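Local coordinates for GTN Reductase (Agrobacterium tumefaciens, PDB 5N6G), which probably reduces activated carbon-carbon double bonds as an FMN-dependent ene-reductase of the Old Yellow Enzyme family, using NADH or NADPH, at residues A8-I13 and L261-V266; Q44-G49 and D85-A90; E213-V218 and E254-R259; S232-A237 and K282-A287; E205-F210 and Q246-Y251. One frame throughout, in Å; residues are numbered along the deposited sequence. Where two conformers were deposited one is given.

Contact 1: residues A8-I13 and L261-V266; sequences AQAGDI and LAFIHV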
# COMPACT_ATOMS: atom_id res chain seq x y z
N ALA A 8 19.64 -0.95 6.22
CA ALA A 8 18.89 -2.15 6.52
C ALA A 8 18.79 -3.01 5.28
O ALA A 8 19.13 -2.59 4.17
CB ALA A 8 17.50 -1.83 7.04
N GLN A 9 18.30 -4.23 5.48
CA GLN A 9 18.11 -5.19 4.40
C GLN A 9 16.68 -5.69 4.47
O GLN A 9 16.23 -6.14 5.53
CB GLN A 9 19.10 -6.36 4.53
CG GLN A 9 19.12 -7.28 3.31
CD GLN A 9 19.87 -6.67 2.14
OE1 GLN A 9 20.75 -5.83 2.33
NE2 GLN A 9 19.55 -7.11 0.94
N ALA A 10 15.95 -5.59 3.37
CA ALA A 10 14.59 -6.11 3.27
C ALA A 10 14.65 -7.19 2.20
O ALA A 10 14.58 -6.87 1.01
CB ALA A 10 13.59 -5.02 2.92
N GLY A 11 14.81 -8.43 2.60
CA GLY A 11 14.93 -9.50 1.62
C GLY A 11 16.13 -9.23 0.72
O GLY A 11 17.26 -9.11 1.20
N ASP A 12 15.88 -9.11 -0.58
CA ASP A 12 16.93 -8.84 -1.56
C ASP A 12 17.24 -7.36 -1.71
O ASP A 12 18.13 -7.01 -2.50
CB ASP A 12 16.54 -9.39 -2.94
CG ASP A 12 16.30 -10.88 -2.93
OD1 ASP A 12 16.90 -11.57 -2.09
OD2 ASP A 12 15.50 -11.36 -3.77
N ILE A 13 16.54 -6.48 -1.00
CA ILE A 13 16.64 -5.04 -1.21
C ILE A 13 17.48 -4.44 -0.09
O ILE A 13 17.13 -4.55 1.09
CB ILE A 13 15.25 -4.39 -1.27
CG1 ILE A 13 14.35 -5.14 -2.26
CG2 ILE A 13 15.38 -2.94 -1.68
CD1 ILE A 13 12.90 -4.72 -2.23
N LEU A 261 9.59 -13.51 3.08
CA LEU A 261 9.25 -12.23 2.48
C LEU A 261 10.25 -11.14 2.85
O LEU A 261 10.97 -11.22 3.85
CB LEU A 261 7.84 -11.80 2.88
CG LEU A 261 6.70 -12.75 2.47
CD1 LEU A 261 5.39 -12.14 2.88
CD2 LEU A 261 6.72 -13.02 0.97
N ALA A 262 10.25 -10.09 2.02
CA ALA A 262 11.21 -9.00 2.17
C ALA A 262 10.85 -8.08 3.32
O ALA A 262 11.73 -7.65 4.08
CB ALA A 262 11.30 -8.20 0.87
N PHE A 263 9.56 -7.81 3.51
CA PHE A 263 9.12 -6.87 4.53
C PHE A 263 7.63 -7.02 4.79
O PHE A 263 6.85 -7.45 3.93
CB PHE A 263 9.45 -5.40 4.16
CG PHE A 263 8.79 -4.89 2.90
CD1 PHE A 263 9.43 -5.04 1.67
CD2 PHE A 263 7.55 -4.24 2.93
CE1 PHE A 263 8.85 -4.57 0.49
CE2 PHE A 263 6.97 -3.76 1.75
CZ PHE A 263 7.62 -3.93 0.54
N ILE A 264 7.26 -6.65 6.02
CA ILE A 264 5.89 -6.48 6.46
C ILE A 264 5.75 -5.02 6.85
O ILE A 264 6.52 -4.51 7.67
CB ILE A 264 5.54 -7.36 7.68
CG1 ILE A 264 6.02 -8.81 7.49
CG2 ILE A 264 4.04 -7.25 7.99
CD1 ILE A 264 5.31 -9.57 6.38
N HIS A 265 4.76 -4.34 6.28
CA HIS A 265 4.48 -2.94 6.54
C HIS A 265 3.15 -2.84 7.25
O HIS A 265 2.12 -3.23 6.69
CB HIS A 265 4.49 -2.17 5.21
CG HIS A 265 4.31 -0.70 5.33
ND1 HIS A 265 4.40 0.12 4.23
CD2 HIS A 265 4.03 0.11 6.38
CE1 HIS A 265 4.21 1.38 4.60
NE2 HIS A 265 3.98 1.40 5.90
N VAL A 266 3.16 -2.36 8.49
CA VAL A 266 1.97 -2.38 9.35
C VAL A 266 1.52 -0.96 9.66
O VAL A 266 2.32 -0.13 10.12
CB VAL A 266 2.23 -3.17 10.65
CG1 VAL A 266 3.37 -2.57 11.44
CG2 VAL A 266 0.97 -3.24 11.50

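Contact 2: residues Q44-G49 and D85-A90; sequences QRATAG and DGVHSA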
# COMPACT_ATOMS: atom_id res chain seq x y z
N GLN A 44 12.59 13.77 -6.17
CA GLN A 44 12.81 14.73 -5.08
C GLN A 44 12.95 14.04 -3.73
O GLN A 44 13.54 14.62 -2.80
CB GLN A 44 11.64 15.71 -5.01
CG GLN A 44 11.68 16.79 -6.07
CD GLN A 44 10.51 17.76 -5.94
OE1 GLN A 44 9.56 17.51 -5.19
NE2 GLN A 44 10.57 18.85 -6.67
N ARG A 45 12.38 12.84 -3.61
CA ARG A 45 12.28 12.09 -2.36
C ARG A 45 13.17 10.84 -2.33
O ARG A 45 13.05 10.02 -1.42
CB ARG A 45 10.82 11.74 -2.12
CG ARG A 45 10.00 12.99 -1.85
CD ARG A 45 8.49 12.86 -2.14
NE ARG A 45 7.88 14.12 -1.74
CZ ARG A 45 7.94 15.25 -2.43
NH1 ARG A 45 8.56 15.28 -3.61
NH2 ARG A 45 7.41 16.36 -1.92
N ALA A 46 14.10 10.72 -3.26
CA ALA A 46 14.88 9.50 -3.44
C ALA A 46 15.95 9.30 -2.37
O ALA A 46 16.63 8.26 -2.42
CB ALA A 46 15.54 9.50 -4.82
N THR A 47 16.14 10.24 -1.45
CA THR A 47 17.00 9.97 -0.30
C THR A 47 16.32 9.10 0.75
O THR A 47 17.01 8.62 1.66
CB THR A 47 17.52 11.26 0.34
OG1 THR A 47 16.43 12.12 0.71
CG2 THR A 47 18.45 11.99 -0.60
N ALA A 48 15.02 8.85 0.63
CA ALA A 48 14.36 7.86 1.47
C ALA A 48 15.10 6.53 1.35
O ALA A 48 15.58 6.17 0.28
CB ALA A 48 12.90 7.68 1.04
N GLY A 49 15.22 5.82 2.48
CA GLY A 49 15.77 4.47 2.43
C GLY A 49 15.00 3.57 1.48
O GLY A 49 15.58 2.76 0.74
N ASP A 85 14.32 4.60 -12.86
CA ASP A 85 15.67 5.01 -13.26
C ASP A 85 16.10 6.27 -12.51
O ASP A 85 17.25 6.37 -12.06
CB ASP A 85 15.71 5.26 -14.76
CG ASP A 85 15.72 3.98 -15.59
OD1 ASP A 85 15.87 2.87 -15.02
OD2 ASP A 85 15.58 4.11 -16.83
N GLY A 86 15.21 7.26 -12.39
CA GLY A 86 15.58 8.50 -11.73
C GLY A 86 15.86 8.30 -10.25
O GLY A 86 16.83 8.84 -9.70
N VAL A 87 15.01 7.51 -9.58
CA VAL A 87 15.23 7.22 -8.17
C VAL A 87 16.54 6.48 -8.00
O VAL A 87 17.34 6.78 -7.09
CB VAL A 87 14.04 6.42 -7.62
CG1 VAL A 87 14.36 5.83 -6.23
CG2 VAL A 87 12.77 7.28 -7.60
N HIS A 88 16.81 5.50 -8.87
CA HIS A 88 18.04 4.73 -8.73
C HIS A 88 19.27 5.60 -8.99
O HIS A 88 20.27 5.46 -8.28
CB HIS A 88 18.02 3.53 -9.68
CG HIS A 88 17.07 2.46 -9.24
ND1 HIS A 88 16.38 1.67 -10.14
CD2 HIS A 88 16.69 2.06 -8.01
CE1 HIS A 88 15.62 0.83 -9.47
NE2 HIS A 88 15.78 1.05 -8.18
N SER A 89 19.21 6.50 -9.98
CA SER A 89 20.35 7.38 -10.25
C SER A 89 20.67 8.26 -9.05
O SER A 89 21.83 8.66 -8.87
CB SER A 89 20.06 8.24 -11.47
OG SER A 89 20.02 7.43 -12.63
N ALA A 90 19.67 8.59 -8.25
CA ALA A 90 19.85 9.36 -7.03
C ALA A 90 20.22 8.50 -5.83
O ALA A 90 20.30 9.02 -4.72
CB ALA A 90 18.57 10.14 -6.72
O HOH W 1 19.42 8.26 -2.19

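Contact 3: residues E213-V218 and E254-R259; sequences EVVDAV and EQLGKR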
# COMPACT_ATOMS: atom_id res chain seq x y z
N GLU A 213 -2.82 -16.71 -1.31
CA GLU A 213 -2.68 -17.06 -2.72
C GLU A 213 -2.08 -15.92 -3.52
O GLU A 213 -1.27 -16.17 -4.43
CB GLU A 213 -4.04 -17.47 -3.31
CG GLU A 213 -4.48 -18.84 -2.86
CD GLU A 213 -5.88 -19.24 -3.31
OE1 GLU A 213 -6.66 -18.37 -3.74
OE2 GLU A 213 -6.20 -20.45 -3.23
N VAL A 214 -2.45 -14.67 -3.19
CA VAL A 214 -1.83 -13.51 -3.84
C VAL A 214 -0.34 -13.48 -3.53
O VAL A 214 0.49 -13.32 -4.42
CB VAL A 214 -2.53 -12.20 -3.41
CG1 VAL A 214 -1.75 -10.99 -3.93
CG2 VAL A 214 -3.98 -12.18 -3.89
N VAL A 215 0.02 -13.64 -2.25
CA VAL A 215 1.44 -13.60 -1.88
C VAL A 215 2.21 -14.68 -2.62
O VAL A 215 3.29 -14.43 -3.16
CB VAL A 215 1.61 -13.74 -0.35
CG1 VAL A 215 3.08 -13.95 0.01
CG2 VAL A 215 1.08 -12.52 0.34
N ASP A 216 1.68 -15.90 -2.64
CA ASP A 216 2.42 -16.98 -3.27
C ASP A 216 2.50 -16.79 -4.80
O ASP A 216 3.52 -17.15 -5.40
CB ASP A 216 1.79 -18.32 -2.89
CG ASP A 216 1.92 -18.63 -1.40
OD1 ASP A 216 2.84 -18.05 -0.74
OD2 ASP A 216 1.12 -19.44 -0.88
N ALA A 217 1.47 -16.21 -5.42
CA ALA A 217 1.51 -15.91 -6.86
C ALA A 217 2.58 -14.86 -7.18
O ALA A 217 3.35 -15.02 -8.14
CB ALA A 217 0.13 -15.45 -7.35
N VAL A 218 2.61 -13.77 -6.41
CA VAL A 218 3.61 -12.71 -6.62
C VAL A 218 5.01 -13.23 -6.34
O VAL A 218 5.95 -13.01 -7.12
CB VAL A 218 3.26 -11.49 -5.75
CG1 VAL A 218 4.38 -10.46 -5.76
CG2 VAL A 218 1.92 -10.89 -6.18
N GLU A 254 1.62 -15.43 11.02
CA GLU A 254 2.24 -16.73 11.22
C GLU A 254 2.48 -17.41 9.88
O GLU A 254 3.55 -17.98 9.64
CB GLU A 254 1.35 -17.59 12.12
CG GLU A 254 1.86 -18.97 12.36
CD GLU A 254 0.75 -19.95 12.71
OE1 GLU A 254 -0.40 -19.51 12.97
OE2 GLU A 254 1.02 -21.17 12.71
N GLN A 255 1.50 -17.34 8.98
CA GLN A 255 1.68 -17.94 7.67
C GLN A 255 2.69 -17.17 6.84
O GLN A 255 3.49 -17.77 6.13
CB GLN A 255 0.34 -18.02 6.94
CG GLN A 255 -0.73 -18.79 7.68
CD GLN A 255 -0.23 -20.01 8.42
OE1 GLN A 255 0.39 -20.89 7.83
NE2 GLN A 255 -0.49 -20.07 9.71
N LEU A 256 2.68 -15.82 6.92
CA LEU A 256 3.65 -15.03 6.18
C LEU A 256 5.07 -15.27 6.69
O LEU A 256 6.03 -15.16 5.92
CB LEU A 256 3.30 -13.54 6.27
CG LEU A 256 2.00 -13.16 5.58
CD1 LEU A 256 1.71 -11.68 5.86
CD2 LEU A 256 1.99 -13.38 4.09
N GLY A 257 5.21 -15.62 7.97
CA GLY A 257 6.52 -15.92 8.53
C GLY A 257 7.18 -17.13 7.92
O GLY A 257 8.39 -17.33 8.10
N LYS A 258 6.41 -17.95 7.22
CA LYS A 258 6.91 -19.15 6.57
C LYS A 258 7.39 -18.90 5.15
O LYS A 258 7.98 -19.81 4.54
CB LYS A 258 5.80 -20.20 6.53
CG LYS A 258 5.33 -20.69 7.90
CD LYS A 258 4.08 -21.50 7.75
CE LYS A 258 3.59 -22.01 9.09
NZ LYS A 258 2.36 -22.84 8.88
N ARG A 259 7.21 -17.68 4.63
CA ARG A 259 7.33 -17.41 3.20
C ARG A 259 8.53 -16.56 2.78
O ARG A 259 8.60 -16.16 1.61
CB ARG A 259 6.03 -16.80 2.70
CG ARG A 259 4.93 -17.88 2.63
CD ARG A 259 3.58 -17.32 2.68
NE ARG A 259 2.59 -18.21 2.08
CZ ARG A 259 1.88 -19.14 2.74
NH1 ARG A 259 2.05 -19.36 4.04
NH2 ARG A 259 0.98 -19.85 2.07

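Contact 4: residues S232-A237 and K282-A287; sequences SPVTPA and KPFDYA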
# COMPACT_ATOMS: atom_id res chain seq x y z
N SER A 232 -3.20 -3.68 7.87
CA SER A 232 -3.79 -2.64 8.70
C SER A 232 -4.88 -3.28 9.55
O SER A 232 -6.08 -3.25 9.20
CB SER A 232 -4.34 -1.48 7.86
OG SER A 232 -5.23 -1.95 6.84
N PRO A 233 -4.51 -3.89 10.69
CA PRO A 233 -5.45 -4.77 11.41
C PRO A 233 -6.73 -4.12 11.90
O PRO A 233 -7.75 -4.81 11.99
CB PRO A 233 -4.60 -5.26 12.60
CG PRO A 233 -3.20 -5.19 12.13
CD PRO A 233 -3.12 -4.04 11.16
N VAL A 234 -6.74 -2.83 12.26
CA VAL A 234 -7.91 -2.26 12.90
C VAL A 234 -8.52 -1.10 12.15
O VAL A 234 -9.47 -0.50 12.64
CB VAL A 234 -7.61 -1.83 14.36
CG1 VAL A 234 -7.13 -3.01 15.19
CG2 VAL A 234 -6.58 -0.72 14.40
N THR A 235 -8.01 -0.76 11.00
CA THR A 235 -8.41 0.50 10.41
C THR A 235 -9.88 0.46 9.97
O THR A 235 -10.34 -0.56 9.45
CB THR A 235 -7.54 0.84 9.22
OG1 THR A 235 -7.93 2.15 8.78
CG2 THR A 235 -7.71 -0.14 8.10
N PRO A 236 -10.61 1.56 10.14
CA PRO A 236 -12.00 1.62 9.66
C PRO A 236 -12.13 2.13 8.23
O PRO A 236 -13.25 2.41 7.78
CB PRO A 236 -12.60 2.61 10.64
CG PRO A 236 -11.50 3.58 10.92
CD PRO A 236 -10.23 2.78 10.88
N ALA A 237 -11.02 2.30 7.54
CA ALA A 237 -11.04 2.82 6.18
C ALA A 237 -12.02 2.06 5.30
O ALA A 237 -12.09 0.84 5.31
CB ALA A 237 -9.63 2.73 5.59
N LYS A 282 -11.66 -5.79 22.27
CA LYS A 282 -10.30 -5.90 22.80
C LYS A 282 -9.33 -5.00 22.05
O LYS A 282 -9.33 -4.99 20.81
CB LYS A 282 -9.82 -7.35 22.70
CG LYS A 282 -10.60 -8.31 23.60
CD LYS A 282 -10.20 -9.76 23.35
CE LYS A 282 -11.01 -10.73 24.21
NZ LYS A 282 -10.64 -12.15 23.93
N PRO A 283 -8.46 -4.27 22.74
CA PRO A 283 -7.39 -3.55 22.03
C PRO A 283 -6.46 -4.53 21.34
O PRO A 283 -6.17 -5.62 21.86
CB PRO A 283 -6.67 -2.79 23.15
CG PRO A 283 -7.56 -2.88 24.34
CD PRO A 283 -8.37 -4.10 24.19
N PHE A 284 -5.98 -4.15 20.16
CA PHE A 284 -5.05 -4.96 19.40
C PHE A 284 -3.66 -4.86 20.03
O PHE A 284 -3.22 -3.78 20.41
CB PHE A 284 -4.99 -4.51 17.94
CG PHE A 284 -4.29 -5.46 17.02
CD1 PHE A 284 -4.96 -6.54 16.49
CD2 PHE A 284 -2.98 -5.26 16.66
CE1 PHE A 284 -4.33 -7.43 15.64
CE2 PHE A 284 -2.33 -6.14 15.79
CZ PHE A 284 -3.01 -7.22 15.28
N ASP A 285 -2.99 -6.01 20.13
CA ASP A 285 -1.65 -6.11 20.73
C ASP A 285 -0.65 -6.22 19.57
O ASP A 285 -0.50 -7.29 18.97
CB ASP A 285 -1.62 -7.31 21.67
CG ASP A 285 -0.32 -7.45 22.42
OD1 ASP A 285 0.72 -6.91 21.98
OD2 ASP A 285 -0.35 -8.14 23.45
N TYR A 286 0.02 -5.11 19.25
CA TYR A 286 0.95 -5.12 18.12
C TYR A 286 2.24 -5.88 18.43
O TYR A 286 2.87 -6.41 17.51
CB TYR A 286 1.26 -3.68 17.70
CG TYR A 286 0.05 -3.01 17.11
CD1 TYR A 286 -0.19 -3.07 15.75
CD2 TYR A 286 -0.88 -2.36 17.93
CE1 TYR A 286 -1.33 -2.47 15.20
CE2 TYR A 286 -2.01 -1.77 17.37
CZ TYR A 286 -2.22 -1.82 16.02
OH TYR A 286 -3.36 -1.22 15.49
N ALA A 287 2.64 -5.95 19.70
CA ALA A 287 3.78 -6.80 20.07
C ALA A 287 3.48 -8.28 19.86
O ALA A 287 4.36 -9.04 19.42
CB ALA A 287 4.17 -6.54 21.52

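Contact 5: residues E205-F210 and Q246-Y251; sequences ENRARF and QPLYNY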
# COMPACT_ATOMS: atom_id res chain seq x y z
N GLU A 205 -8.90 -19.35 8.46
CA GLU A 205 -8.08 -19.95 7.41
C GLU A 205 -8.67 -19.66 6.04
O GLU A 205 -7.93 -19.39 5.08
CB GLU A 205 -7.98 -21.46 7.62
CG GLU A 205 -7.24 -21.90 8.92
CD GLU A 205 -8.03 -21.76 10.25
OE1 GLU A 205 -9.26 -21.47 10.28
OE2 GLU A 205 -7.40 -21.97 11.31
N ASN A 206 -9.99 -19.75 5.92
CA ASN A 206 -10.63 -19.50 4.64
C ASN A 206 -10.55 -18.03 4.26
O ASN A 206 -10.35 -17.69 3.08
CB ASN A 206 -12.08 -19.95 4.68
CG ASN A 206 -12.23 -21.45 4.56
OD1 ASN A 206 -11.23 -22.19 4.48
ND2 ASN A 206 -13.47 -21.91 4.51
N ARG A 207 -10.76 -17.13 5.24
CA ARG A 207 -10.70 -15.70 4.94
C ARG A 207 -9.29 -15.22 4.59
O ARG A 207 -9.14 -14.25 3.83
CB ARG A 207 -11.28 -14.89 6.10
CG ARG A 207 -12.82 -15.10 6.19
CD ARG A 207 -13.46 -14.16 7.18
NE ARG A 207 -13.36 -14.64 8.55
CZ ARG A 207 -12.99 -13.90 9.59
NH1 ARG A 207 -12.62 -12.63 9.45
NH2 ARG A 207 -13.02 -14.44 10.80
N ALA A 208 -8.25 -15.88 5.11
CA ALA A 208 -6.87 -15.58 4.78
C ALA A 208 -6.41 -16.21 3.47
O ALA A 208 -5.32 -15.89 2.99
CB ALA A 208 -5.96 -16.06 5.91
N ARG A 209 -7.20 -17.12 2.91
CA ARG A 209 -6.77 -17.93 1.77
C ARG A 209 -6.40 -17.05 0.58
O ARG A 209 -5.37 -17.28 -0.06
CB ARG A 209 -7.88 -18.90 1.38
CG ARG A 209 -7.50 -19.84 0.24
CD ARG A 209 -8.65 -20.81 -0.08
NE ARG A 209 -9.14 -21.49 1.12
CZ ARG A 209 -8.48 -22.45 1.76
NH1 ARG A 209 -7.30 -22.85 1.34
NH2 ARG A 209 -9.00 -22.98 2.86
N PHE A 210 -7.25 -16.07 0.25
CA PHE A 210 -6.96 -15.21 -0.90
C PHE A 210 -5.66 -14.43 -0.70
O PHE A 210 -4.82 -14.37 -1.61
CB PHE A 210 -8.13 -14.27 -1.17
CG PHE A 210 -7.93 -13.39 -2.38
CD1 PHE A 210 -7.86 -13.94 -3.66
CD2 PHE A 210 -7.80 -12.02 -2.23
CE1 PHE A 210 -7.67 -13.12 -4.77
CE2 PHE A 210 -7.62 -11.20 -3.33
CZ PHE A 210 -7.55 -11.74 -4.59
N GLN A 246 -7.34 -9.95 16.41
CA GLN A 246 -6.08 -10.55 16.86
C GLN A 246 -5.90 -11.98 16.35
O GLN A 246 -4.82 -12.29 15.80
CB GLN A 246 -5.96 -10.50 18.38
CG GLN A 246 -4.52 -10.77 18.83
CD GLN A 246 -3.68 -9.52 18.86
OE1 GLN A 246 -4.05 -8.55 19.51
NE2 GLN A 246 -2.52 -9.54 18.20
N PRO A 247 -6.85 -12.89 16.51
CA PRO A 247 -6.61 -14.26 16.00
C PRO A 247 -6.46 -14.29 14.50
O PRO A 247 -5.69 -15.11 13.96
CB PRO A 247 -7.83 -15.06 16.49
CG PRO A 247 -8.82 -14.05 16.92
CD PRO A 247 -8.08 -12.81 17.32
N LEU A 248 -7.19 -13.41 13.80
CA LEU A 248 -7.14 -13.34 12.35
C LEU A 248 -5.77 -12.93 11.88
O LEU A 248 -5.14 -13.61 11.05
CB LEU A 248 -8.17 -12.32 11.88
CG LEU A 248 -8.29 -12.02 10.39
CD1 LEU A 248 -8.71 -13.24 9.58
CD2 LEU A 248 -9.25 -10.84 10.21
N TYR A 249 -5.30 -11.79 12.39
CA TYR A 249 -4.04 -11.22 11.92
C TYR A 249 -2.83 -11.97 12.47
O TYR A 249 -1.83 -12.10 11.76
CB TYR A 249 -4.00 -9.73 12.27
CG TYR A 249 -4.67 -8.94 11.18
CD1 TYR A 249 -3.95 -8.50 10.07
CD2 TYR A 249 -6.03 -8.71 11.21
CE1 TYR A 249 -4.56 -7.80 9.06
CE2 TYR A 249 -6.66 -8.03 10.20
CZ TYR A 249 -5.93 -7.58 9.13
OH TYR A 249 -6.59 -6.91 8.14
N ASN A 250 -2.91 -12.52 13.68
CA ASN A 250 -1.83 -13.37 14.14
C ASN A 250 -1.70 -14.59 13.24
O ASN A 250 -0.59 -14.98 12.90
CB ASN A 250 -2.04 -13.78 15.60
CG ASN A 250 -1.62 -12.68 16.60
OD1 ASN A 250 -1.53 -11.49 16.25
ND2 ASN A 250 -1.38 -13.09 17.84
N TYR A 251 -2.82 -15.17 12.81
CA TYR A 251 -2.76 -16.29 11.87
C TYR A 251 -2.11 -15.86 10.56
O TYR A 251 -1.25 -16.56 10.03
CB TYR A 251 -4.15 -16.86 11.61
CG TYR A 251 -4.17 -17.90 10.51
CD1 TYR A 251 -3.88 -19.22 10.79
CD2 TYR A 251 -4.45 -17.54 9.21
CE1 TYR A 251 -3.87 -20.17 9.77
CE2 TYR A 251 -4.43 -18.46 8.21
CZ TYR A 251 -4.14 -19.77 8.49
OH TYR A 251 -4.12 -20.73 7.48
O HOH W 2 -5.22 -19.84 4.99

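Contact 1: residues A8-I13 and L261-V266
A10 of the N-terminal β-hairpin packs against A262, just before strand 263-267, and F263, its first residue, where the hairpin reaches the N-terminal end of the TIM barrel. As in other Old Yellow Enzymes, such a hairpin lies across the bottom of the barrel, the end remote from the active site.

The tight part of the contact is made by small groups. The A10 methyl CB rests 3.4 Å from A262 O, and in return the A262 methyl CB lies 3.5 Å from A10 O, a reciprocal fit of methyl against carbonyl. The same A10 CB also approaches F263 CB at 4.3 Å. G11 has its CA just 3.8 Å from the CA of A262, so the two backbones come very close here. The backbone of A262 is meanwhile hydrogen-bonded to T227 and L301, on the two flanking strands of the barrel. The F263 side chain touches I303 of strand 301-305 and lies about 6 Å from that of the FMN-binding R230.

Facing solvent, the hairpin is held by its own bonds. G11 and D12 occupy the corners of a type II' turn, and the positive phi of G11 suits glycine there; I13 N bonds to A10 O at 2.8 Å. The exposed Q9 folds its chain back at chi2 (76°), and its NE2 donates to G11 O at 3.1 Å, nearly straight at 163°.

Contact 2: residues Q44-G49 and D85-A90
A46 meets V87 and A90 where a loop of the TIM barrel leans on the C-terminal end of a barrel helix: segment 44-49 links helix 36-43 to strand 50-57, and segment 85-90 finishes the helix that follows that strand.

At Q44 the side chain serves its own loop. Its OE1 accepts R45 NH1 at 2.9 Å on a lone pair in the carbonyl plane, while the bond also lies close to the guanidinium plane. R45 starts away from helix 74-89, and its remaining nitrogens reach the carbonyls of F331 and I332, so the guanidinium ties the loop to the last part of the barrel. The chain then turns over, with A46 and T47 at the corners of a type I turn closed by A48 N and R45 O.

A46 makes the contact. Its methyl CB meets the A90 methyl CB at 3.6 Å, and the same carbon lies 4.1 Å from V87 CG1. That branch is anti to the valine backbone N (chi1 168°), which sets it beside the residue's own carbonyl carbon, and V87 O is itself 4.0 Å from A46 CB. T47 points away from the helix, and its carbonyl accepts a hydrogen bond from N17 ND2.

A bridging water completes the join beside the three apolar groups: it donates one hydrogen to A46 O and the other to A90 O, each at 2.8 Å.

Contact 3: residues E213-V218 and E254-R259
L256 of helix 245-256 and R259 in the turn that follows pack on V215 and D216 of helix 204-222, the preceding helix of the TIM barrel.

Q255 points elsewhere, yet its backbone oxygen organises what follows. Q255 O is gripped from opposite faces of its plane, by K258 N at 3.1 Å and by R259 NH1 at 3.0 Å. L256 comes next; its CD2 methyl meets V215 CG2 at 4.0 Å, and both residues also lie against I229 of strand 227-231, so this part of the contact belongs to the layer between helices and barrel. G257 and K258 form the corners of a type I turn closed by R259 N and L256 O, and K258 NZ reaches back to Q255 OE1.

R259 then extends its chain from CG to NE toward helix 204-222, at about a right angle to the D216 side chain. NE donates to OD1 of D216 at 2.8 Å and NH2 to OD2 of D216 at 3.0 Å, a side-on bidentate salt bridge in which both oxygens use their syn lone pairs. Carboxylate and guanidinium are almost coplanar, 6° apart.

All three guanidinium nitrogens thus have an acceptor at the edge of the group, two on the neighbouring helix and one, Q255 O, on the helix that leads into the turn. This fixes the rotation of the arginine, and the paired charge probably keeps the D216 carboxylate ionised where D216 and R259 are partly exposed, beside the buried valine-leucine contact.

Contact 4: residues S232-A237 and K282-A287
P233 lies over one face of the F284 ring, its CB 3.8 Å from the ring centroid and 18° off the normal. This is a CH-pi contact with the proline turned at about a right angle to the phenylalanine. The carbon sits nearer the far end of the ring, close to CZ and CE1, which leaves the root of the same side chain to V234, whose CG1 methyl reaches F284 CB at 3.8 Å. With F284 CG anti to the backbone N (chi1 -168°), the ring stands out from its loop toward these two residues.

The second branch of V234 is turned differently. CG2, placed between the backbone N and the carbonyl carbon, comes end-on to the phenol of Y286 from the opposite direction, 3.4 Å from OH. That hydroxyl is not left to the methyl alone, since it is hydrogen-bonded to G269 N. The two aromatic rings of segment 282-287 are set against each other as well: F284 points an edge at Y286, with its CD2 3.4 Å above the centre of the tyrosine face. F289 of helix 286-295 adds a further edge-to-face ring to F284, and D285 caps the start of this helix through S288 N.

The contact therefore joins the loop after strand 227-231 to the entry of helix 286-295 at the C-terminal end of the TIM barrel. Here such βα loops shape the active site, and the Y286 side chain lies about 7 Å from that of the FMN-binding N306.

Contact 5: residues E205-F210 and Q246-Y251
R207 NH1, gripped by a salt bridge to E242 OE1 and a hydrogen bond to L189 O, also marks where R207 meets L248 across the two helices. L248 CD2 lies 3.9 Å from this nitrogen, and the other leucine methyl, CD1, sits over one face of the guanidinium. A bend at chi3 (-82°) turns the arginine head toward the leucine, and the two side chains cross at about a right angle. The apolar branch thus packs over the flat group while the guanidinium nitrogens bond to other residues.

One turn along, Y251 reaches toward helix 204-222. Its ring runs out with CG anti to the backbone N (chi1 172°) and presents an edge to A208, whose methyl CB is 3.7 Å from CE2 of the tyrosine. E205 lies nearer the phenol end: its CG is 3.6 Å from Y251 OH. A water joins the same two residues, donating to E205 O at 2.7 Å and hydrogen-bonded to Y251 OH at 2.9 Å; it sits in the plane of the ring, at its edge.

The helix segments cross at -47°, with axes 10.1 Å apart. They belong to helices 204-222 and 245-256, successive members of the outer layer of the TIM barrel. L248 and Y251 also touch I204 of helix 204-222, while Y249 and N250 lead from helix 245-256 onward to F289 of helix 286-295.

Contacts 3 and 5, both only partly buried, hold the same two helices, 204-222 and 245-256, at different points: contact 5 mixes a tyrosine edge, a leucine and a water, whereas contact 3 pairs apolar residues with a salt bridge. Contact 1 is buried at the bottom of the barrel and consists mainly of alanine methyls and backbone, with F263 beside them; its L261 packs on V215 and L256 of contact 3. Contact 4, also buried, is aromatic and lies at the opposite, flavin-binding end, joined to contact 5 by P233 against Y249 and probably by a hydrogen bond from D285 N to Q246 OE1. Contact 2, across the chain from contacts 4 and 5, is largely buried but includes the exposed A90.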